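Local coordinates for NeuRonal IgCAM-5 (Caenorhabditis elegans, PDB 6ON6), which probably acts as a neuronal cell-surface adhesion receptor that pairs with itself through its first immunoglobulin domain, at residues Q10-S15 with T27-D32; A16-G21 with G105-K110; Q22-T27 with K81-S86; A39-D44 with S92-T97. All blocks are in the same frame, centred on the assembly; numbering follows the deposited sequence.

Contact 1: Q10-S15 with T27-D32; sequences QPSMSS and TCIVND
Ser12 and Met13 meet strand 27-31 with their first torsions set alike, OG and CG each lying beside the backbone N and opposite the carbonyl carbon (chi1 -81° in Ser12). This carries Ser12 OG to the amide of Ile29, whose N donates to it at 2.9 Å in a nearly straight bond. OG has a second hydrogen-bond partner in the carbonyl of Gln9, so two hydrogen bonds limit its rotation. Met13 bends again at chi2 and chi3, which brings SD to 4.2 Å from Cys28 CB. The backbone joins as well: Met13 N donates to Thr27 O over 2.8 Å. Next along, a water accepts from both Ser14 N and Thr27 N and so links the two segments. The cis peptide before Pro11 and the left-handed backbone of Met13 kink the chain here, and within the bend Ser12 N donates a hydrogen bond to Gln10 OE1 at 2.9 Å. Segment 10-15 thus leaves strand 7-8 on its way to strand 16-19 in the other sheet, with Met13 packed on Tyr91 and Cys93 of strand 89-95 and on Ser103 of strand 101-110.

Contact 2: A16-G21 with G105-K110; sequences AVALLG and GELDVK. With NAG (2-acetamido-2-deoxy-beta-D-glucopyranose), chain C.
Leu107 CD1 packs against two alanine methyls of strand 16-19, 4.3 Å from Ala16 CB and 4.2 Å from Ala18 CB, on the sheet face turned to Val24 and Phe26 of the opposing sheet. Further along, Leu20 swings its end across Val109 at about a right angle, with CD2 3.8 Å from Val109 CG1. Between the strands, which run parallel with axes 24° apart, Ala16 and Ala18 each bond through both N and O, to Glu106 O and Asp108 N and to Asp108 O and Lys110 N. Such a parallel pairing of the A' and G strands at the edge of a sheet is a feature of V- and I-set immunoglobulin domains. On the other face Val17 lies alongside Asp108, its CG1 3.5 Å from Asp108 CB, while Leu19 CD2 rests 3.6 Å from Lys110 CB. The Lys110 chain, bent at chi2 and chi4, curls back so that NZ meets Asp108 OD2 at 2.7 Å from above the carboxylate plane, a salt bridge within the strand. Glu106 extends away from strand 16-19 to the sugar carried by Asn90, accepting from NAG N2 at OE2 over 2.9 Å. With an alanine here, the acetamido N-H would probably lose this acceptor and the glycan be freer to turn.

Contact 3: Q22-T27 with K81-S86; sequences QDVDFT and KNVQES
Where the chain enters strand 24-27, its backbone meets the loop 81-86 closely, the CA atoms of Asp23 and Lys81 lying 4.5 Å apart, and Val83 N donates to Gln22 O over 2.9 Å. Asp23 does most of the polar work, with each carboxylate oxygen given to a different partner. OD1 takes the backbone N of Asn82 at 2.9 Å, nearly along its own C-O bond. OD2 receives Lys81 NZ at 2.7 Å on the syn side, 32° out of the carboxylate plane, in a salt bridge. The lysine reaches it by folding: chi2 (-76°) and chi3 (-74°) both bend the chain, bringing CD to 3.6 Å from Asp23 CG before NZ closes on the oxygen. Held at both oxygens, the carboxylate has little freedom to rotate. The left-handed backbone of Asn82 then turns the loop inward, and Val83 points its side chain at the other segment. Its CG2 sits only 3.1 Å from Gln22 O, a tight fit, and 4.1 Å from Val24 CG2, the two valines meeting at a slant. Inside the domain Val83 also packs on Ala18 of strand 16-19 and on Leu107 and Val109 of strand 101-110. The contact lies toward one end of the beta sandwich, joining the loop between strands 75-80 and 89-95 to the start of strand 24-31.

Contact 4: A39-D44 with S92-T97; sequences AFVKAD and SCQINT
Phe40 and Cys93 form the tight inner side of this antiparallel strand pair. Cys93 CB stands over one face of the ring, shifted toward its rim, 3.7 Å from Phe40 CE1 and 17° off the ring normal, a CH-pi contact. The cysteine places SG between its backbone N and carbonyl carbon (chi1 76°), from where it bonds to Cys28 of the opposing sheet. An alanine in place of Phe40 would probably leave a gap beside the disulfide and strip Cys93 CB of its ring partner. Four backbone bonds flank this non-hydrogen-bonded pair, Ala39 with Gln94 and Val41 with Ser92, each through N and O both ways. Between the two segments the outer side is looser, with Val41 CB 4.1 Å from Ser92 OG and Ala39 CB 4.2 Å from Gln94 CG. There the second subunit packs as well, its Leu49 on Ala39 and its Pro47 on Val41 and Gln94, beside Leu49 of the same chain. Toward the exposed Asp44, Lys42 NZ makes a salt bridge to Asp44 OD2 at 2.9 Å and a hydrogen bond to Arg88 O. Strands C and F of an immunoglobulin domain pair in this way, one face on the disulfide core, the other here in the homodimer interface.

Overall arrangement
The four contacts lie in one immunoglobulin domain: contacts 2 and 4 pair strands of the same sheet, while contacts 1 and 3 bring loops to strand 24-31 of the other. Contacts 1 and 4, with centres 12 Å apart, are joined through the core by the Cys28-Cys93 disulfide, and Met13 SD comes within 3.8 Å of Phe40 CE1 beside it. Contacts 2 and 3 lie closest, 7 Å between centres: Gly21 N probably bonds Val83 O, and Ala18 CB meets Val24 CG2 at 3.6 Å. Segment 10-15 runs directly into segment 16-21, and Ser15 OG bonds Glu106 N. The glycan sits by contact 2, whereas the second subunit packs on contact 4, their centres about 19 Å apart.

Contact 1: Q10-S15 with T27-D32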
loop_
_atom_site.group_PDB
_atom_site.type_symbol
_atom_site.label_atom_id
_atom_site.label_comp_id
_atom_site.label_asym_id
_atom_site.label_seq_id
_atom_site.Cartn_x
_atom_site.Cartn_y
_atom_site.Cartn_z
ATOM N N GLN A 10 2.265 -20.784 7.276
ATOM C CA GLN A 10 2.846 -21.208 6.024
ATOM C C GLN A 10 2.296 -22.554 5.581
ATOM O O GLN A 10 2.112 -23.445 6.410
ATOM C CB GLN A 10 4.367 -21.294 6.126
ATOM C CG GLN A 10 5.025 -19.941 6.265
ATOM C CD GLN A 10 4.770 -19.008 5.064
ATOM O OE1 GLN A 10 4.518 -19.454 3.937
ATOM N NE2 GLN A 10 4.832 -17.698 5.310
ATOM N N PRO A 11 2.054 -22.762 4.278
ATOM C CA PRO A 11 2.341 -21.838 3.182
ATOM C C PRO A 11 1.301 -20.728 3.044
ATOM O O PRO A 11 0.100 -20.975 3.132
ATOM C CB PRO A 11 2.264 -22.742 1.950
ATOM C CG PRO A 11 1.306 -23.795 2.319
ATOM C CD PRO A 11 1.538 -24.042 3.786
ATOM N N SER A 12 1.787 -19.506 2.862
ATOM C CA SER A 12 0.993 -18.334 2.509
ATOM C C SER A 12 1.732 -17.621 1.389
ATOM O O SER A 12 2.953 -17.701 1.301
ATOM C CB SER A 12 0.786 -17.317 3.658
ATOM O OG SER A 12 -0.267 -17.694 4.556
ATOM N N MET A 13 0.984 -16.946 0.496
ATOM C CA MET A 13 1.591 -16.142 -0.572
ATOM C C MET A 13 2.595 -16.976 -1.371
ATOM O O MET A 13 3.728 -16.565 -1.632
ATOM C CB MET A 13 2.198 -14.859 -0.028
ATOM C CG MET A 13 1.224 -14.024 0.799
ATOM S SD MET A 13 -0.235 -13.524 -0.147
ATOM C CE MET A 13 0.436 -12.399 -1.335
ATOM N N SER A 14 2.146 -18.173 -1.757
ATOM C CA SER A 14 2.944 -19.044 -2.599
ATOM C C SER A 14 3.108 -18.460 -3.997
ATOM O O SER A 14 2.171 -17.898 -4.591
ATOM C CB SER A 14 2.250 -20.390 -2.710
ATOM O OG SER A 14 2.236 -21.015 -1.417
ATOM N N SER A 15 4.312 -18.569 -4.535
ATOM C CA SER A 15 4.514 -18.162 -5.916
ATOM C C SER A 15 3.652 -18.989 -6.863
ATOM O O SER A 15 3.242 -20.115 -6.564
ATOM C CB SER A 15 5.967 -18.280 -6.312
ATOM O OG SER A 15 6.710 -17.343 -5.556
ATOM N N THR A 27 -3.034 -16.428 -1.228
ATOM C CA THR A 27 -3.712 -16.568 0.068
ATOM C C THR A 27 -2.780 -16.216 1.225
ATOM O O THR A 27 -1.646 -16.711 1.300
ATOM C CB THR A 27 -4.259 -17.990 0.257
ATOM O OG1 THR A 27 -5.134 -18.307 -0.830
ATOM C CG2 THR A 27 -5.023 -18.132 1.625
ATOM N N CYS A 28 -3.248 -15.343 2.099
ATOM C CA CYS A 28 -2.532 -14.966 3.312
ATOM C C CYS A 28 -3.331 -15.490 4.497
ATOM O O CYS A 28 -4.456 -15.033 4.741
ATOM C CB CYS A 28 -2.468 -13.453 3.364
ATOM S SG CYS A 28 -1.454 -12.760 4.660
ATOM N N ILE A 29 -2.758 -16.430 5.242
ATOM C CA ILE A 29 -3.450 -17.033 6.373
ATOM C C ILE A 29 -2.822 -16.466 7.636
ATOM O O ILE A 29 -1.607 -16.565 7.834
ATOM C CB ILE A 29 -3.340 -18.565 6.342
ATOM C CG1 ILE A 29 -3.941 -19.100 5.019
ATOM C CG2 ILE A 29 -4.045 -19.157 7.585
ATOM C CD1 ILE A 29 -3.824 -20.606 4.785
ATOM N N VAL A 30 -3.609 -15.745 8.410
ATOM C CA VAL A 30 -3.051 -15.000 9.518
ATOM C C VAL A 30 -3.559 -15.614 10.798
ATOM O O VAL A 30 -4.776 -15.674 11.023
ATOM C CB VAL A 30 -3.404 -13.514 9.464
ATOM C CG1 VAL A 30 -2.624 -12.832 10.602
ATOM C CG2 VAL A 30 -3.105 -12.911 8.088
ATOM N N ASN A 31 -2.621 -16.044 11.653
ATOM C CA ASN A 31 -2.927 -16.521 12.993
ATOM C C ASN A 31 -2.773 -15.350 13.948
ATOM O O ASN A 31 -1.861 -14.523 13.798
ATOM C CB ASN A 31 -1.995 -17.674 13.385
ATOM C CG ASN A 31 -2.274 -18.921 12.575
ATOM O OD1 ASN A 31 -3.415 -19.151 12.165
ATOM N ND2 ASN A 31 -1.236 -19.685 12.272
ATOM N N ASP A 32 -3.684 -15.285 14.928
ATOM C CA ASP A 32 -3.632 -14.279 15.993
ATOM C C ASP A 32 -3.660 -12.840 15.458
ATOM O O ASP A 32 -2.913 -11.969 15.903
ATOM C CB ASP A 32 -2.445 -14.536 16.926
ATOM C CG ASP A 32 -2.492 -15.931 17.531
ATOM O OD1 ASP A 32 -3.518 -16.264 18.158
ATOM O OD2 ASP A 32 -1.531 -16.697 17.327
HETATM O O HOH W 1 -0.890 -18.251 -1.786
#

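Contact 2: A16-G21 with G105-K110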
loop_
_atom_site.group_PDB
_atom_site.type_symbol
_atom_site.label_atom_id
_atom_site.label_comp_id
_atom_site.label_asym_id
_atom_site.label_seq_id
_atom_site.Cartn_x
_atom_site.Cartn_y
_atom_site.Cartn_z
ATOM N N ALA A 16 3.329 -18.387 -8.013
ATOM C CA ALA A 16 2.416 -18.999 -8.964
ATOM C C ALA A 16 2.853 -18.654 -10.381
ATOM O O ALA A 16 3.608 -17.707 -10.597
ATOM C CB ALA A 16 0.998 -18.478 -8.767
ATOM N N VAL A 17 2.360 -19.434 -11.347
ATOM C CA VAL A 17 2.557 -19.136 -12.763
ATOM C C VAL A 17 1.193 -19.135 -13.440
ATOM O O VAL A 17 0.241 -19.732 -12.954
ATOM C CB VAL A 17 3.530 -20.126 -13.443
ATOM C CG1 VAL A 17 4.920 -19.964 -12.921
ATOM C CG2 VAL A 17 3.058 -21.603 -13.351
ATOM N N ALA A 18 1.095 -18.466 -14.593
ATOM C CA ALA A 18 -0.201 -18.353 -15.262
ATOM C C ALA A 18 0.023 -18.043 -16.724
ATOM O O ALA A 18 1.006 -17.395 -17.089
ATOM C CB ALA A 18 -1.013 -17.217 -14.653
ATOM N N LEU A 19 -0.901 -18.516 -17.550
ATOM C CA LEU A 19 -1.000 -18.048 -18.932
ATOM C C LEU A 19 -1.862 -16.794 -18.991
ATOM O O LEU A 19 -2.669 -16.545 -18.109
ATOM C CB LEU A 19 -1.651 -19.117 -19.810
ATOM C CG LEU A 19 -0.904 -20.453 -19.924
ATOM C CD1 LEU A 19 -1.626 -21.444 -20.817
ATOM C CD2 LEU A 19 0.571 -20.369 -20.246
ATOM N N LEU A 20 -1.730 -16.024 -20.083
ATOM C CA LEU A 20 -2.609 -14.871 -20.258
ATOM C C LEU A 20 -4.069 -15.294 -20.148
ATOM O O LEU A 20 -4.492 -16.284 -20.760
ATOM C CB LEU A 20 -2.409 -14.214 -21.635
ATOM C CG LEU A 20 -1.038 -13.622 -21.920
ATOM C CD1 LEU A 20 -1.050 -12.986 -23.283
ATOM C CD2 LEU A 20 -0.660 -12.605 -20.860
ATOM N N GLY A 21 -4.842 -14.514 -19.393
ATOM C CA GLY A 21 -6.253 -14.750 -19.185
ATOM C C GLY A 21 -6.592 -15.661 -18.022
ATOM O O GLY A 21 -7.770 -15.778 -17.680
ATOM N N GLY A 105 4.872 -13.437 -2.508
ATOM C CA GLY A 105 5.029 -14.455 -3.521
ATOM C C GLY A 105 5.064 -13.812 -4.900
ATOM O O GLY A 105 4.602 -12.686 -5.095
ATOM N N GLU A 106 5.657 -14.528 -5.842
ATOM C CA GLU A 106 5.821 -14.022 -7.207
ATOM C C GLU A 106 4.771 -14.607 -8.137
ATOM O O GLU A 106 4.413 -15.786 -8.039
ATOM C CB GLU A 106 7.194 -14.414 -7.750
ATOM C CG GLU A 106 7.566 -13.657 -9.020
ATOM C CD GLU A 106 9.085 -13.549 -9.254
ATOM O OE1 GLU A 106 9.891 -14.136 -8.484
ATOM O OE2 GLU A 106 9.462 -12.851 -10.221
ATOM N N LEU A 107 4.288 -13.776 -9.075
ATOM C CA LEU A 107 3.478 -14.252 -10.189
ATOM C C LEU A 107 4.332 -14.182 -11.436
ATOM O O LEU A 107 4.786 -13.097 -11.822
ATOM C CB LEU A 107 2.221 -13.412 -10.355
ATOM C CG LEU A 107 1.319 -13.758 -11.553
ATOM C CD1 LEU A 107 0.861 -15.207 -11.489
ATOM C CD2 LEU A 107 0.115 -12.858 -11.612
ATOM N N ASP A 108 4.538 -15.324 -12.067
ATOM C CA ASP A 108 5.179 -15.403 -13.375
ATOM C C ASP A 108 4.094 -15.535 -14.440
ATOM O O ASP A 108 3.168 -16.326 -14.288
ATOM C CB ASP A 108 6.073 -16.640 -13.382
ATOM C CG ASP A 108 7.085 -16.642 -14.488
ATOM O OD1 ASP A 108 7.173 -15.647 -15.227
ATOM O OD2 ASP A 108 7.809 -17.656 -14.607
ATOM N N VAL A 109 4.203 -14.757 -15.516
ATOM C CA VAL A 109 3.193 -14.800 -16.573
ATOM C C VAL A 109 3.834 -15.336 -17.845
ATOM O O VAL A 109 4.818 -14.770 -18.338
ATOM C CB VAL A 109 2.516 -13.438 -16.794
ATOM C CG1 VAL A 109 1.474 -13.536 -17.917
ATOM C CG2 VAL A 109 1.886 -12.969 -15.466
ATOM N N LYS A 110 3.258 -16.404 -18.395
ATOM C CA LYS A 110 3.727 -17.007 -19.641
ATOM C C LYS A 110 2.867 -16.542 -20.812
ATOM O O LYS A 110 1.638 -16.494 -20.708
ATOM C CB LYS A 110 3.626 -18.530 -19.566
ATOM C CG LYS A 110 4.492 -19.164 -18.495
ATOM C CD LYS A 110 5.954 -19.216 -18.935
ATOM C CE LYS A 110 6.832 -19.601 -17.770
ATOM N NZ LYS A 110 6.480 -18.710 -16.652
HETATM C C1 NAG C . 10.289 -10.577 -6.815
HETATM C C2 NAG C . 11.009 -10.151 -8.097
HETATM C C3 NAG C . 12.255 -11.007 -8.336
HETATM C C4 NAG C . 13.127 -11.077 -7.090
HETATM C C5 NAG C . 12.294 -11.496 -5.885
HETATM C C6 NAG C . 13.070 -11.475 -4.588
HETATM C C7 NAG C . 9.929 -9.259 -10.111
HETATM C C8 NAG C . 10.737 -8.016 -9.876
HETATM N N2 NAG C . 10.106 -10.247 -9.231
HETATM O O3 NAG C . 13.001 -10.436 -9.406
HETATM O O4 NAG C . 14.176 -12.018 -7.289
HETATM O O5 NAG C . 11.205 -10.579 -5.726
HETATM O O6 NAG C . 12.363 -12.126 -3.539
HETATM O O7 NAG C . 9.152 -9.365 -11.056
HETATM O O HOH W 2 -0.205 -17.033 -22.260
#

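Contact 3: Q22-T27 with K81-S86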
loop_
_atom_site.group_PDB
_atom_site.type_symbol
_atom_site.label_atom_id
_atom_site.label_comp_id
_atom_site.label_asym_id
_atom_site.label_seq_id
_atom_site.Cartn_x
_atom_site.Cartn_y
_atom_site.Cartn_z
ATOM N N GLN A 22 -5.600 -16.333 -17.419
ATOM C CA GLN A 22 -5.848 -17.261 -16.334
ATOM C C GLN A 22 -6.098 -16.459 -15.059
ATOM O O GLN A 22 -5.567 -15.356 -14.898
ATOM C CB GLN A 22 -4.599 -18.140 -16.126
ATOM C CG GLN A 22 -4.729 -19.290 -15.145
ATOM C CD GLN A 22 -3.502 -20.204 -15.174
ATOM O OE1 GLN A 22 -2.870 -20.374 -16.231
ATOM N NE2 GLN A 22 -3.159 -20.814 -14.008
ATOM N N ASP A 23 -6.913 -17.007 -14.149
ATOM C CA ASP A 23 -7.081 -16.387 -12.831
ATOM C C ASP A 23 -6.135 -17.041 -11.838
ATOM O O ASP A 23 -5.940 -18.249 -11.892
ATOM C CB ASP A 23 -8.500 -16.571 -12.292
ATOM C CG ASP A 23 -9.577 -15.874 -13.125
ATOM O OD1 ASP A 23 -9.282 -15.045 -14.002
ATOM O OD2 ASP A 23 -10.749 -16.197 -12.868
ATOM N N VAL A 24 -5.597 -16.241 -10.925
ATOM C CA VAL A 24 -4.645 -16.744 -9.921
ATOM C C VAL A 24 -4.986 -16.169 -8.551
ATOM O O VAL A 24 -5.295 -14.984 -8.429
ATOM C CB VAL A 24 -3.184 -16.386 -10.271
ATOM C CG1 VAL A 24 -2.197 -16.765 -9.134
ATOM C CG2 VAL A 24 -2.750 -17.026 -11.534
ATOM N N ASP A 25 -4.867 -16.996 -7.503
ATOM C CA ASP A 25 -5.083 -16.530 -6.141
ATOM C C ASP A 25 -3.767 -16.490 -5.364
ATOM O O ASP A 25 -2.913 -17.382 -5.529
ATOM C CB ASP A 25 -5.965 -17.530 -5.361
ATOM C CG ASP A 25 -7.416 -17.542 -5.830
ATOM O OD1 ASP A 25 -7.834 -16.620 -6.579
ATOM O OD2 ASP A 25 -8.139 -18.479 -5.421
ATOM N N PHE A 26 -3.663 -15.501 -4.479
ATOM C CA PHE A 26 -2.646 -15.458 -3.413
ATOM C C PHE A 26 -3.405 -15.494 -2.106
ATOM O O PHE A 26 -4.309 -14.695 -1.872
ATOM C CB PHE A 26 -1.781 -14.177 -3.523
ATOM C CG PHE A 26 -0.797 -14.216 -4.664
ATOM C CD1 PHE A 26 0.420 -14.865 -4.502
ATOM C CD2 PHE A 26 -1.072 -13.622 -5.893
ATOM C CE1 PHE A 26 1.329 -14.933 -5.520
ATOM C CE2 PHE A 26 -0.165 -13.715 -6.908
ATOM C CZ PHE A 26 1.045 -14.341 -6.735
ATOM N N THR A 27 -3.034 -16.428 -1.228
ATOM C CA THR A 27 -3.712 -16.568 0.068
ATOM C C THR A 27 -2.780 -16.216 1.225
ATOM O O THR A 27 -1.646 -16.711 1.300
ATOM C CB THR A 27 -4.259 -17.990 0.257
ATOM O OG1 THR A 27 -5.134 -18.307 -0.830
ATOM C CG2 THR A 27 -5.023 -18.132 1.625
ATOM N N LYS A 81 -7.711 -11.567 -11.511
ATOM C CA LYS A 81 -8.457 -12.120 -12.627
ATOM C C LYS A 81 -7.753 -11.789 -13.933
ATOM O O LYS A 81 -7.145 -10.721 -14.078
ATOM C CB LYS A 81 -9.855 -11.494 -12.659
ATOM C CG LYS A 81 -10.709 -11.774 -11.388
ATOM C CD LYS A 81 -11.228 -13.181 -11.401
ATOM C CE LYS A 81 -12.371 -13.261 -12.430
ATOM N NZ LYS A 81 -12.981 -14.629 -12.571
ATOM N N ASN A 82 -7.916 -12.670 -14.927
ATOM C CA ASN A 82 -7.556 -12.332 -16.309
ATOM C C ASN A 82 -6.102 -11.859 -16.400
ATOM O O ASN A 82 -5.795 -10.771 -16.857
ATOM C CB ASN A 82 -8.514 -11.272 -16.889
ATOM C CG ASN A 82 -8.254 -10.996 -18.339
ATOM O OD1 ASN A 82 -7.797 -11.869 -19.086
ATOM N ND2 ASN A 82 -8.497 -9.752 -18.732
ATOM N N VAL A 83 -5.187 -12.715 -15.935
ATOM C CA VAL A 83 -3.800 -12.294 -15.787
ATOM C C VAL A 83 -3.204 -11.837 -17.119
ATOM O O VAL A 83 -3.440 -12.451 -18.163
ATOM C CB VAL A 83 -3.009 -13.461 -15.162
ATOM C CG1 VAL A 83 -1.551 -13.275 -15.398
ATOM C CG2 VAL A 83 -3.346 -13.568 -13.665
ATOM N N GLN A 84 -2.429 -10.748 -17.065
ATOM C CA GLN A 84 -1.766 -10.163 -18.221
ATOM C C GLN A 84 -0.294 -9.985 -17.871
ATOM O O GLN A 84 0.107 -10.098 -16.718
ATOM C CB GLN A 84 -2.400 -8.812 -18.532
ATOM C CG GLN A 84 -3.885 -8.912 -18.893
ATOM C CD GLN A 84 -4.131 -9.643 -20.172
ATOM O OE1 GLN A 84 -3.422 -9.395 -21.183
ATOM N NE2 GLN A 84 -5.225 -10.423 -20.213
ATOM N N GLU A 85 0.528 -9.723 -18.873
ATOM C CA GLU A 85 1.933 -9.396 -18.671
ATOM C C GLU A 85 2.140 -8.337 -17.594
ATOM O O GLU A 85 3.034 -8.471 -16.751
ATOM C CB GLU A 85 2.525 -8.891 -19.972
ATOM C CG GLU A 85 2.678 -9.943 -21.034
ATOM C CD GLU A 85 3.547 -9.428 -22.183
ATOM O OE1 GLU A 85 3.013 -8.841 -23.167
ATOM O OE2 GLU A 85 4.785 -9.581 -22.063
ATOM N N SER A 86 1.290 -7.322 -17.546
ATOM C CA SER A 86 1.455 -6.260 -16.567
ATOM C C SER A 86 1.215 -6.742 -15.141
ATOM O O SER A 86 1.607 -6.039 -14.204
ATOM C CB SER A 86 0.534 -5.082 -16.863
ATOM O OG SER A 86 -0.773 -5.549 -17.056
#

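Contact 4: A39-D44 with S92-T97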
loop_
_atom_site.group_PDB
_atom_site.type_symbol
_atom_site.label_atom_id
_atom_site.label_comp_id
_atom_site.label_asym_id
_atom_site.label_seq_id
_atom_site.Cartn_x
_atom_site.Cartn_y
_atom_site.Cartn_z
ATOM N N ALA A 39 -3.197 -5.714 4.591
ATOM C CA ALA A 39 -3.189 -5.016 3.305
ATOM C C ALA A 39 -2.466 -5.880 2.285
ATOM O O ALA A 39 -1.490 -6.542 2.611
ATOM C CB ALA A 39 -2.513 -3.636 3.422
ATOM N N PHE A 40 -2.941 -5.890 1.040
ATOM C CA PHE A 40 -2.224 -6.547 -0.053
ATOM C C PHE A 40 -1.636 -5.477 -0.958
ATOM O O PHE A 40 -2.309 -4.498 -1.280
ATOM C CB PHE A 40 -3.144 -7.412 -0.915
ATOM C CG PHE A 40 -3.477 -8.728 -0.287
ATOM C CD1 PHE A 40 -2.829 -9.893 -0.666
ATOM C CD2 PHE A 40 -4.461 -8.811 0.673
ATOM C CE1 PHE A 40 -3.139 -11.122 -0.066
ATOM C CE2 PHE A 40 -4.769 -10.037 1.268
ATOM C CZ PHE A 40 -4.139 -11.182 0.845
ATOM N N VAL A 41 -0.382 -5.659 -1.355
ATOM C CA VAL A 41 0.315 -4.654 -2.153
ATOM C C VAL A 41 1.060 -5.369 -3.279
ATOM O O VAL A 41 1.459 -6.524 -3.149
ATOM C CB VAL A 41 1.257 -3.851 -1.224
ATOM C CG1 VAL A 41 2.028 -2.854 -1.961
ATOM C CG2 VAL A 41 0.483 -3.127 -0.129
ATOM N N LYS A 42 1.195 -4.709 -4.424
ATOM C CA LYS A 42 2.055 -5.194 -5.494
ATOM C C LYS A 42 3.322 -4.359 -5.502
ATOM O O LYS A 42 3.245 -3.119 -5.543
ATOM C CB LYS A 42 1.393 -5.050 -6.867
ATOM C CG LYS A 42 2.131 -5.911 -7.869
ATOM C CD LYS A 42 1.833 -5.570 -9.265
ATOM C CE LYS A 42 2.743 -6.385 -10.135
ATOM N NZ LYS A 42 2.597 -5.925 -11.506
ATOM N N ALA A 43 4.471 -5.021 -5.601
ATOM C CA ALA A 43 5.739 -4.309 -5.704
ATOM C C ALA A 43 5.896 -3.828 -7.137
ATOM O O ALA A 43 5.763 -4.607 -8.087
ATOM C CB ALA A 43 6.920 -5.195 -5.313
ATOM N N ASP A 44 6.130 -2.538 -7.294
ATOM C CA ASP A 44 6.187 -1.909 -8.602
ATOM C C ASP A 44 6.711 -0.510 -8.359
ATOM O O ASP A 44 6.839 -0.076 -7.212
ATOM C CB ASP A 44 4.806 -1.874 -9.261
ATOM C CG ASP A 44 4.674 -2.884 -10.370
ATOM O OD1 ASP A 44 5.722 -3.249 -10.952
ATOM O OD2 ASP A 44 3.531 -3.299 -10.670
ATOM N N SER A 92 2.484 -8.954 -1.983
ATOM C CA SER A 92 2.746 -9.183 -0.575
ATOM C C SER A 92 1.489 -8.927 0.256
ATOM O O SER A 92 0.648 -8.091 -0.078
ATOM C CB SER A 92 3.990 -8.379 -0.169
ATOM O OG SER A 92 3.653 -7.028 -0.076
ATOM N N CYS A 93 1.316 -9.678 1.340
ATOM C CA CYS A 93 0.308 -9.289 2.307
ATOM C C CYS A 93 1.063 -8.799 3.523
ATOM O O CYS A 93 2.107 -9.353 3.869
ATOM C CB CYS A 93 -0.695 -10.399 2.673
ATOM S SG CYS A 93 -0.090 -11.588 3.730
ATOM N N GLN A 94 0.577 -7.732 4.116
ATOM C CA GLN A 94 1.279 -7.122 5.230
ATOM C C GLN A 94 0.293 -6.755 6.324
ATOM O O GLN A 94 -0.852 -6.391 6.039
ATOM C CB GLN A 94 2.157 -5.985 4.742
ATOM C CG GLN A 94 1.446 -4.844 4.235
ATOM C CD GLN A 94 2.407 -3.862 3.545
ATOM O OE1 GLN A 94 3.044 -4.192 2.537
ATOM N NE2 GLN A 94 2.564 -2.696 4.125
ATOM N N ILE A 95 0.712 -6.975 7.590
ATOM C CA ILE A 95 -0.116 -6.698 8.750
ATOM C C ILE A 95 0.544 -5.600 9.550
ATOM O O ILE A 95 1.774 -5.559 9.626
ATOM C CB ILE A 95 -0.181 -7.955 9.628
ATOM C CG1 ILE A 95 -0.454 -9.192 8.758
ATOM C CG2 ILE A 95 -1.263 -7.783 10.638
ATOM C CD1 ILE A 95 -0.143 -10.517 9.448
ATOM N N ASN A 96 -0.267 -4.668 10.074
ATOM C CA ASN A 96 0.254 -3.480 10.767
ATOM C C ASN A 96 0.721 -3.740 12.183
ATOM O O ASN A 96 0.432 -2.956 13.090
ATOM C CB ASN A 96 -0.732 -2.316 10.760
ATOM C CG ASN A 96 -2.002 -2.636 11.469
ATOM O OD1 ASN A 96 -2.254 -3.797 11.823
ATOM N ND2 ASN A 96 -2.818 -1.617 11.704
ATOM N N THR A 97 1.463 -4.813 12.349
ATOM C CA THR A 97 2.128 -5.050 13.614
ATOM C C THR A 97 3.397 -4.226 13.691
ATOM O O THR A 97 3.885 -3.648 12.706
ATOM C CB THR A 97 2.487 -6.518 13.710
ATOM O OG1 THR A 97 3.220 -6.916 12.540
ATOM C CG2 THR A 97 1.229 -7.353 13.861
#